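Local coordinates for protein separin (Saccharomyces cerevisiae, PDB 5U1T) that cleaves the MCD1/SCC1 subunit of cohesin as a caspase-like cysteine protease at the onset of anaphase and is held inactive by securin for most of the cell cycle, at residues I962-P967 with L1319-E1324; L1294-Q1299 with S1305-L1310; F1313-L1318 with D1328-S1333. All coordinates share one frame; numbering follows the deposited sequence.

Contact 1. Residues I962-P967 with L1319-E1324; sequences IPSSLP and LFHGEE
Ser965 sits over one face of the His1321 imidazole. Its CB comes down on the CE1 corner, with Ser965 CB and His1321 CE1 3.4 Å apart. The hydroxyl lies further in: Ser965 OG is 3.9 Å above the ring plane of His1321, over its centre. This follows from the first torsion of Ser965, which puts OG anti to the backbone N (chi1 178°). Ser964 approaches differently. Its OG stands at the ring edge, near the ring plane, and Ser964 OG is 4.4 Å from His1321 CE1. Ser965 thus packs on the face and Ser964 lies more loosely near the edge. No polar bond joins the serines to the ring.

The ring is also held from its own helix. His1321 ND1 is hydrogen-bonded to the carbonyl O of Ile1317, which helps fix its rotation. His1321 is the first residue past helix 1303-1320, and the helix ends there in a Schellman motif. Gly1322, at a phi of 104°, is the C-prime residue. Gly1322 N bonds to Leu1319 O at 3.0 Å, and Glu1323 N reaches back to Leu1318 O. An alanine in place of His1321 would probably leave Ser965 CB without its aromatic surface and Ile1317 O without the bond from the side chain.

The serine segment follows strand 960-962. Backbone hydrogen bonds tie Ser964 to Glu1286 and Leu966 to Lys1284, and Ser965 OG makes a weak hydrogen bond to Lys1284 O. Ile1283 touches both Ser965 and His1321.

Contact 2. Residues L1294-Q1299 with S1305-L1310; sequences LKLNPQ and SKMEDL
Leu1296 belongs to the connecting loop of an antiparallel helical hairpin, between helices 1287-1294 and 1303-1320, and packs back on the first two turns of the second helix at Lys1306, Met1307 and Leu1310. Its two methyl groups divide the work. CD1 meets the apolar pair: Leu1296 CD1 is 3.9 Å from Met1307 CG. The same methyl, Leu1296 CD1, is 4.0 Å from Leu1310 CD1. The other branch, CD2, lies against the lysine: Leu1296 CD2 is 3.8 Å from Lys1306 CB.

The three approaches differ. The leucines meet end to end at their CD1 methyls. Met1307 lies roughly perpendicular to Leu1296 and touches it through CB and CG; its chain runs on away from Leu1296, and the bend at chi3 turns only the terminal CE. Lys1306 runs alongside Leu1296, pointing the other way. Beyond CG its chain is extended, so that only the aliphatic base is used here and the ammonium is carried off to a salt bridge with Glu1300.

The loop also holds an Asx turn. Asn1297 OD1 accepts from Gln1299 N at 2.9 Å. The N-H points fairly straight at the oxygen (158°), but the donor lies 60° out of the carbonyl plane.

Leu1296 also touches Ile1343 of helix 1332-1347, and Leu1310 touches Leu1292 and Phe1293. Leu1296 thus links helix 1303-1320 to helix 1332-1347, while Leu1310 packs on helix 1287-1294. The arrangement is that of an antiparallel helical hairpin whose connecting loop folds back an apolar residue.

Contact 3. Residues F1313-L1318 with D1328-S1333; sequences FVLDIL and DEIDFS
The apolar contact runs from Leu1315, on helix 1303-1320, to Ile1330 and Phe1332. Leu1315 and Ile1330 meet end to end through their terminal methyls, with Leu1315 CD1 3.6 Å from Ile1330 CD1. In Ile1330 the branch CG1 is anti to the carbonyl carbon (chi1 -63°). With chi2 extended (162°), this carries CD1 to the leucine, while CG2 is anti to the backbone N. The same Leu1315 methyl also reaches the aromatic ring, more loosely and at an oblique angle: Leu1315 CD1 lies 4.3 Å from Phe1332 CZ.

A second apolar contact stays within segment 1328-1333. Ile1330 CG2 stands 4.0 Å above the plane of the Phe1332 ring, over its centre. The two branches of Ile1330 thus serve different partners, CD1 helix 1303-1320 and CG2 the neighbouring ring. Nearby, Tyr1327 touches Leu1315 and Pro1271 touches Ile1330.

None of the polar interactions joins the two segments. Asp1331 is the N-cap of helix 1332-1347, and its OD1 accepts a weak hydrogen bond from Met1334 N. The same oxygen, Asp1331 OD1, has a weak bond from Ser1333 OG at 3.4 Å. Asp1331 is also the centre of an inverse gamma turn, closed by a weak bond from Phe1332 N to Ile1330 O at 3.1 Å. On the other segment the backbone is plain helix, with Ile1317 N bonded to Phe1313 O at 3.0 Å, and Asp1316 OD2 is hydrogen-bonded to Ser958 OG.

The chemistry is divided accordingly. Polar groups shape the turn and the start of the helix, while the two segments meet through hydrocarbon alone. Such a joint depends on the fit of methyl groups and ring, and sets no directional bond between the two segments.

How the contacts relate
All three contacts use helix 1303-1320 at successive levels and lie on the same side of the chain's centre. Contact 2 is near its start, contact 3 further along and contact 1 just past its end. Contact 3 is buried; contacts 1 and 2 are partly buried. Contacts 2 and 3 are hydrocarbon packing round a leucine methyl, contact 1 is serines against an imidazole. Contact 1 is the long-range one, bringing in the segment after strand 960-962, whereas contacts 2 and 3 join neighbours in sequence. Contacts 1 and 3 touch directly: Ser964 CB packs on Ile1317 CD1 at 3.5 Å. Contacts 1 and 2 do not touch, their centres about 21 Å apart.

Contact 1. Residues I962-P967 with L1319-E1324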
loop_
_atom_site.group_PDB
_atom_site.type_symbol
_atom_site.label_atom_id
_atom_site.label_comp_id
_atom_site.label_asym_id
_atom_site.label_seq_id
_atom_site.Cartn_x
_atom_site.Cartn_y
_atom_site.Cartn_z
ATOM N N ILE A 962 21.747 -39.116 32.263
ATOM C CA ILE A 962 22.644 -38.096 32.751
ATOM C C ILE A 962 22.172 -37.669 34.121
ATOM O O ILE A 962 21.003 -37.601 34.354
ATOM C CB ILE A 962 22.677 -36.919 31.763
ATOM C CG1 ILE A 962 23.510 -35.773 32.263
ATOM C CG2 ILE A 962 21.296 -36.426 31.458
ATOM C CD1 ILE A 962 24.250 -35.092 31.153
ATOM N N PRO A 963 23.066 -37.374 35.041
ATOM C CA PRO A 963 24.318 -38.078 35.242
ATOM C C PRO A 963 24.149 -39.543 35.491
ATOM O O PRO A 963 23.319 -39.976 36.246
ATOM C CB PRO A 963 24.833 -37.440 36.506
ATOM C CG PRO A 963 23.609 -37.153 37.270
ATOM C CD PRO A 963 22.514 -36.888 36.300
ATOM N N SER A 964 24.983 -40.311 34.847
ATOM C CA SER A 964 24.925 -41.732 34.970
ATOM C C SER A 964 26.207 -42.262 35.584
ATOM O O SER A 964 26.196 -43.250 36.269
ATOM C CB SER A 964 24.703 -42.322 33.594
ATOM O OG SER A 964 25.725 -41.876 32.743
ATOM N N SER A 965 27.302 -41.572 35.343
ATOM C CA SER A 965 28.591 -41.959 35.829
ATOM C C SER A 965 29.180 -40.857 36.689
ATOM O O SER A 965 28.988 -39.697 36.437
ATOM C CB SER A 965 29.489 -42.305 34.654
ATOM O OG SER A 965 30.792 -42.655 35.038
ATOM N N LEU A 966 29.914 -41.251 37.709
ATOM C CA LEU A 966 30.682 -40.332 38.517
ATOM C C LEU A 966 31.998 -40.007 37.870
ATOM O O LEU A 966 32.698 -40.879 37.415
ATOM C CB LEU A 966 30.950 -40.948 39.877
ATOM C CG LEU A 966 29.835 -40.832 40.897
ATOM C CD1 LEU A 966 30.071 -41.766 42.057
ATOM C CD2 LEU A 966 29.791 -39.407 41.385
ATOM N N PRO A 967 32.358 -38.746 37.865
ATOM C CA PRO A 967 33.604 -38.329 37.245
ATOM C C PRO A 967 34.799 -38.561 38.130
ATOM O O PRO A 967 34.662 -39.007 39.247
ATOM C CB PRO A 967 33.399 -36.848 37.066
ATOM C CG PRO A 967 32.540 -36.471 38.197
ATOM C CD PRO A 967 31.620 -37.613 38.426
ATOM N N LEU A 1319 30.023 -49.152 28.961
ATOM C CA LEU A 1319 30.517 -49.252 27.584
ATOM C C LEU A 1319 30.885 -47.895 26.958
ATOM O O LEU A 1319 31.965 -47.759 26.367
ATOM C CB LEU A 1319 29.489 -49.958 26.692
ATOM C CG LEU A 1319 29.811 -49.975 25.195
ATOM C CD1 LEU A 1319 31.205 -50.528 24.981
ATOM C CD2 LEU A 1319 28.780 -50.765 24.390
ATOM N N PHE A 1320 30.003 -46.900 27.084
ATOM C CA PHE A 1320 30.208 -45.630 26.385
ATOM C C PHE A 1320 31.335 -44.877 27.048
ATOM O O PHE A 1320 32.056 -44.131 26.399
ATOM C CB PHE A 1320 28.928 -44.798 26.356
ATOM C CG PHE A 1320 27.762 -45.519 25.744
ATOM C CD1 PHE A 1320 27.947 -46.339 24.643
ATOM C CD2 PHE A 1320 26.491 -45.407 26.287
ATOM C CE1 PHE A 1320 26.888 -47.024 24.082
ATOM C CE2 PHE A 1320 25.426 -46.091 25.728
ATOM C CZ PHE A 1320 25.628 -46.907 24.628
ATOM N N HIS A 1321 31.522 -45.118 28.339
ATOM C CA HIS A 1321 32.654 -44.531 29.038
ATOM C C HIS A 1321 33.963 -45.330 28.889
ATOM O O HIS A 1321 34.946 -45.024 29.559
ATOM C CB HIS A 1321 32.332 -44.371 30.516
ATOM C CG HIS A 1321 31.594 -43.116 30.841
ATOM N ND1 HIS A 1321 30.228 -43.087 31.039
ATOM C CD2 HIS A 1321 32.029 -41.848 31.001
ATOM C CE1 HIS A 1321 29.856 -41.849 31.311
ATOM N NE2 HIS A 1321 30.933 -41.080 31.298
ATOM N N GLY A 1322 33.980 -46.343 28.023
ATOM C CA GLY A 1322 35.206 -47.073 27.726
ATOM C C GLY A 1322 35.425 -48.467 28.334
ATOM O O GLY A 1322 36.495 -49.055 28.165
ATOM N N GLU A 1323 34.443 -49.003 29.050
ATOM C CA GLU A 1323 34.599 -50.344 29.613
ATOM C C GLU A 1323 33.856 -51.364 28.768
ATOM O O GLU A 1323 32.630 -51.486 28.856
ATOM C CB GLU A 1323 34.099 -50.409 31.056
ATOM C CG GLU A 1323 34.571 -51.629 31.781
ATOM C CD GLU A 1323 33.882 -51.794 33.119
ATOM O OE1 GLU A 1323 33.181 -52.815 33.299
ATOM O OE2 GLU A 1323 34.038 -50.894 33.985
ATOM N N GLU A 1324 34.602 -52.093 27.947
ATOM C CA GLU A 1324 34.025 -53.133 27.118
ATOM C C GLU A 1324 33.738 -54.407 27.908
ATOM O O GLU A 1324 34.527 -54.808 28.749
ATOM C CB GLU A 1324 34.944 -53.449 25.959
ATOM C CG GLU A 1324 35.083 -52.309 25.008
ATOM C CD GLU A 1324 35.677 -52.749 23.685
ATOM O OE1 GLU A 1324 36.717 -53.482 23.688
ATOM O OE2 GLU A 1324 35.095 -52.376 22.639
#

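Contact 2. Residues L1294-Q1299 with S1305-L1310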
loop_
_atom_site.group_PDB
_atom_site.type_symbol
_atom_site.label_atom_id
_atom_site.label_comp_id
_atom_site.label_asym_id
_atom_site.label_seq_id
_atom_site.Cartn_x
_atom_site.Cartn_y
_atom_site.Cartn_z
ATOM N N LEU A 1294 16.836 -51.714 43.321
ATOM C CA LEU A 1294 16.057 -51.799 44.547
ATOM C C LEU A 1294 14.586 -51.490 44.337
ATOM O O LEU A 1294 13.746 -51.839 45.160
ATOM C CB LEU A 1294 16.617 -50.848 45.598
ATOM C CG LEU A 1294 17.988 -51.209 46.146
ATOM C CD1 LEU A 1294 18.272 -50.464 47.442
ATOM C CD2 LEU A 1294 18.058 -52.710 46.338
ATOM N N LYS A 1295 14.248 -50.811 43.251
ATOM C CA LYS A 1295 12.862 -50.456 43.089
ATOM C C LYS A 1295 12.101 -51.539 42.318
ATOM O O LYS A 1295 10.879 -51.521 42.274
ATOM C CB LYS A 1295 12.746 -49.067 42.441
ATOM C CG LYS A 1295 13.016 -47.935 43.455
ATOM C CD LYS A 1295 13.191 -46.559 42.830
ATOM C CE LYS A 1295 13.376 -45.496 43.924
ATOM N NZ LYS A 1295 13.707 -44.121 43.440
ATOM N N LEU A 1296 12.800 -52.513 41.757
ATOM C CA LEU A 1296 12.112 -53.631 41.121
ATOM C C LEU A 1296 11.351 -54.514 42.151
ATOM O O LEU A 1296 11.739 -54.614 43.319
ATOM C CB LEU A 1296 13.108 -54.494 40.339
ATOM C CG LEU A 1296 13.974 -53.830 39.278
ATOM C CD1 LEU A 1296 15.230 -54.643 39.012
ATOM C CD2 LEU A 1296 13.168 -53.648 38.005
ATOM N N ASN A 1297 10.264 -55.150 41.709
ATOM C CA ASN A 1297 9.523 -56.095 42.536
ATOM C C ASN A 1297 9.711 -57.514 42.016
ATOM O O ASN A 1297 9.148 -57.872 40.977
ATOM C CB ASN A 1297 8.034 -55.741 42.566
ATOM C CG ASN A 1297 7.203 -56.691 43.456
ATOM O OD1 ASN A 1297 7.742 -57.601 44.118
ATOM N ND2 ASN A 1297 5.887 -56.478 43.472
ATOM N N PRO A 1298 10.496 -58.332 42.741
ATOM C CA PRO A 1298 10.750 -59.704 42.303
ATOM C C PRO A 1298 9.486 -60.534 42.194
ATOM O O PRO A 1298 9.497 -61.580 41.553
ATOM C CB PRO A 1298 11.675 -60.247 43.387
ATOM C CG PRO A 1298 12.354 -59.043 43.914
ATOM C CD PRO A 1298 11.309 -57.984 43.917
ATOM N N GLN A 1299 8.400 -60.072 42.793
ATOM C CA GLN A 1299 7.185 -60.864 42.801
ATOM C C GLN A 1299 6.369 -60.672 41.513
ATOM O O GLN A 1299 5.574 -61.542 41.145
ATOM C CB GLN A 1299 6.356 -60.532 44.045
ATOM C CG GLN A 1299 7.069 -60.852 45.373
ATOM C CD GLN A 1299 7.850 -62.186 45.343
ATOM O OE1 GLN A 1299 7.281 -63.253 45.070
ATOM N NE2 GLN A 1299 9.162 -62.122 45.633
ATOM N N SER A 1305 12.609 -59.452 32.799
ATOM C CA SER A 1305 12.740 -58.566 31.646
ATOM C C SER A 1305 13.166 -57.200 32.106
ATOM O O SER A 1305 14.021 -56.574 31.502
ATOM C CB SER A 1305 11.430 -58.460 30.880
ATOM O OG SER A 1305 10.941 -59.753 30.590
ATOM N N LYS A 1306 12.567 -56.748 33.193
ATOM C CA LYS A 1306 12.834 -55.416 33.670
ATOM C C LYS A 1306 14.248 -55.357 34.187
ATOM O O LYS A 1306 14.957 -54.391 33.924
ATOM C CB LYS A 1306 11.830 -55.020 34.740
ATOM C CG LYS A 1306 10.419 -54.951 34.213
ATOM C CD LYS A 1306 9.497 -54.272 35.197
ATOM C CE LYS A 1306 8.058 -54.480 34.805
ATOM N NZ LYS A 1306 7.173 -53.769 35.736
ATOM N N MET A 1307 14.670 -56.407 34.887
ATOM C CA MET A 1307 16.025 -56.464 35.425
ATOM C C MET A 1307 17.055 -56.554 34.306
ATOM O O MET A 1307 18.030 -55.815 34.306
ATOM C CB MET A 1307 16.202 -57.641 36.388
ATOM C CG MET A 1307 17.391 -57.422 37.311
ATOM S SD MET A 1307 17.734 -58.740 38.482
ATOM C CE MET A 1307 18.251 -60.030 37.345
ATOM N N GLU A 1308 16.833 -57.466 33.365
ATOM C CA GLU A 1308 17.662 -57.582 32.175
ATOM C C GLU A 1308 17.873 -56.216 31.502
ATOM O O GLU A 1308 18.995 -55.842 31.171
ATOM C CB GLU A 1308 17.027 -58.564 31.193
ATOM C CG GLU A 1308 17.957 -59.039 30.108
ATOM C CD GLU A 1308 17.287 -59.989 29.125
ATOM O OE1 GLU A 1308 16.181 -59.665 28.650
ATOM O OE2 GLU A 1308 17.867 -61.059 28.823
ATOM N N ASP A 1309 16.785 -55.471 31.319
ATOM C CA ASP A 1309 16.868 -54.144 30.743
ATOM C C ASP A 1309 17.680 -53.190 31.601
ATOM O O ASP A 1309 18.399 -52.361 31.066
ATOM C CB ASP A 1309 15.473 -53.568 30.523
ATOM C CG ASP A 1309 14.689 -54.348 29.501
ATOM O OD1 ASP A 1309 15.314 -55.126 28.751
ATOM O OD2 ASP A 1309 13.452 -54.191 29.445
ATOM N N LEU A 1310 17.558 -53.281 32.926
ATOM C CA LEU A 1310 18.431 -52.510 33.806
ATOM C C LEU A 1310 19.888 -52.869 33.617
ATOM O O LEU A 1310 20.744 -51.996 33.682
ATOM C CB LEU A 1310 18.072 -52.707 35.263
ATOM C CG LEU A 1310 17.097 -51.711 35.844
ATOM C CD1 LEU A 1310 17.260 -51.680 37.341
ATOM C CD2 LEU A 1310 17.333 -50.344 35.265
#

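Contact 3. Residues F1313-L1318 with D1328-S1333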
loop_
_atom_site.group_PDB
_atom_site.type_symbol
_atom_site.label_atom_id
_atom_site.label_comp_id
_atom_site.label_asym_id
_atom_site.label_seq_id
_atom_site.Cartn_x
_atom_site.Cartn_y
_atom_site.Cartn_z
ATOM N N PHE A 1313 21.211 -51.287 30.549
ATOM C CA PHE A 1313 21.397 -49.886 30.812
ATOM C C PHE A 1313 22.741 -49.649 31.485
ATOM O O PHE A 1313 23.513 -48.782 31.062
ATOM C CB PHE A 1313 20.248 -49.351 31.671
ATOM C CG PHE A 1313 20.357 -47.895 31.965
ATOM C CD1 PHE A 1313 20.388 -46.970 30.921
ATOM C CD2 PHE A 1313 20.443 -47.444 33.264
ATOM C CE1 PHE A 1313 20.504 -45.610 31.175
ATOM C CE2 PHE A 1313 20.553 -46.090 33.536
ATOM C CZ PHE A 1313 20.591 -45.167 32.486
ATOM N N VAL A 1314 23.026 -50.438 32.524
ATOM C CA VAL A 1314 24.262 -50.273 33.270
ATOM C C VAL A 1314 25.486 -50.673 32.418
ATOM O O VAL A 1314 26.483 -49.943 32.364
ATOM C CB VAL A 1314 24.218 -51.074 34.589
ATOM C CG1 VAL A 1314 25.469 -50.823 35.401
ATOM C CG2 VAL A 1314 22.994 -50.651 35.391
ATOM N N LEU A 1315 25.398 -51.811 31.741
ATOM C CA LEU A 1315 26.431 -52.204 30.800
ATOM C C LEU A 1315 26.689 -51.096 29.779
ATOM O O LEU A 1315 27.833 -50.805 29.437
ATOM C CB LEU A 1315 26.046 -53.495 30.086
ATOM C CG LEU A 1315 25.885 -54.744 30.941
ATOM C CD1 LEU A 1315 25.719 -55.974 30.080
ATOM C CD2 LEU A 1315 27.060 -54.894 31.864
ATOM N N ASP A 1316 25.616 -50.466 29.306
ATOM C CA ASP A 1316 25.754 -49.376 28.360
ATOM C C ASP A 1316 26.512 -48.207 28.991
ATOM O O ASP A 1316 27.410 -47.668 28.370
ATOM C CB ASP A 1316 24.395 -48.926 27.839
ATOM C CG ASP A 1316 23.915 -49.747 26.663
ATOM O OD1 ASP A 1316 24.685 -50.562 26.128
ATOM O OD2 ASP A 1316 22.756 -49.564 26.253
ATOM N N ILE A 1317 26.179 -47.821 30.218
ATOM C CA ILE A 1317 26.910 -46.741 30.876
ATOM C C ILE A 1317 28.404 -47.032 30.899
ATOM O O ILE A 1317 29.220 -46.173 30.557
ATOM C CB ILE A 1317 26.459 -46.510 32.326
ATOM C CG1 ILE A 1317 24.959 -46.179 32.400
ATOM C CG2 ILE A 1317 27.321 -45.420 32.979
ATOM C CD1 ILE A 1317 24.460 -45.793 33.801
ATOM N N LEU A 1318 28.770 -48.245 31.282
ATOM C CA LEU A 1318 30.173 -48.611 31.325
ATOM C C LEU A 1318 30.779 -48.660 29.934
ATOM O O LEU A 1318 31.920 -48.256 29.746
ATOM C CB LEU A 1318 30.343 -49.957 32.025
ATOM C CG LEU A 1318 29.664 -50.005 33.387
ATOM C CD1 LEU A 1318 29.729 -51.416 33.959
ATOM C CD2 LEU A 1318 30.301 -48.990 34.322
ATOM N N ASP A 1328 29.185 -62.200 25.279
ATOM C CA ASP A 1328 29.790 -63.500 25.124
ATOM C C ASP A 1328 30.375 -64.102 26.397
ATOM O O ASP A 1328 30.405 -65.324 26.580
ATOM C CB ASP A 1328 30.897 -63.365 24.088
ATOM C CG ASP A 1328 30.913 -64.501 23.146
ATOM O OD1 ASP A 1328 30.661 -65.618 23.633
ATOM O OD2 ASP A 1328 31.145 -64.295 21.926
ATOM N N GLU A 1329 30.880 -63.241 27.267
ATOM C CA GLU A 1329 31.609 -63.709 28.424
ATOM C C GLU A 1329 31.196 -63.010 29.699
ATOM O O GLU A 1329 31.926 -63.042 30.676
ATOM C CB GLU A 1329 33.122 -63.541 28.216
ATOM C CG GLU A 1329 33.540 -62.525 27.181
ATOM C CD GLU A 1329 35.046 -62.350 27.115
ATOM O OE1 GLU A 1329 35.746 -62.792 28.060
ATOM O OE2 GLU A 1329 35.545 -61.777 26.117
ATOM N N ILE A 1330 30.037 -62.363 29.700
ATOM C CA ILE A 1330 29.462 -61.927 30.957
ATOM C C ILE A 1330 28.738 -63.131 31.544
ATOM O O ILE A 1330 28.088 -63.879 30.811
ATOM C CB ILE A 1330 28.486 -60.745 30.777
ATOM C CG1 ILE A 1330 29.220 -59.515 30.224
ATOM C CG2 ILE A 1330 27.753 -60.431 32.091
ATOM C CD1 ILE A 1330 28.307 -58.470 29.626
ATOM N N ASP A 1331 28.858 -63.340 32.847
ATOM C CA ASP A 1331 28.096 -64.412 33.467
ATOM C C ASP A 1331 26.707 -63.928 33.856
ATOM O O ASP A 1331 26.478 -63.546 35.000
ATOM C CB ASP A 1331 28.820 -64.963 34.693
ATOM C CG ASP A 1331 28.256 -66.296 35.146
ATOM O OD1 ASP A 1331 27.207 -66.718 34.603
ATOM O OD2 ASP A 1331 28.859 -66.917 36.050
ATOM N N PHE A 1332 25.783 -63.957 32.900
ATOM C CA PHE A 1332 24.418 -63.487 33.130
ATOM C C PHE A 1332 23.696 -64.354 34.146
ATOM O O PHE A 1332 22.883 -63.847 34.908
ATOM C CB PHE A 1332 23.628 -63.436 31.819
ATOM C CG PHE A 1332 23.995 -62.276 30.942
ATOM C CD1 PHE A 1332 23.470 -61.027 31.183
ATOM C CD2 PHE A 1332 24.883 -62.435 29.894
ATOM C CE1 PHE A 1332 23.812 -59.957 30.393
ATOM C CE2 PHE A 1332 25.225 -61.370 29.095
ATOM C CZ PHE A 1332 24.685 -60.123 29.345
ATOM N N SER A 1333 24.006 -65.652 34.163
ATOM C CA SER A 1333 23.370 -66.574 35.101
ATOM C C SER A 1333 23.618 -66.085 36.513
ATOM O O SER A 1333 22.692 -65.968 37.325
ATOM C CB SER A 1333 23.903 -67.983 34.921
ATOM O OG SER A 1333 24.353 -68.149 33.586
#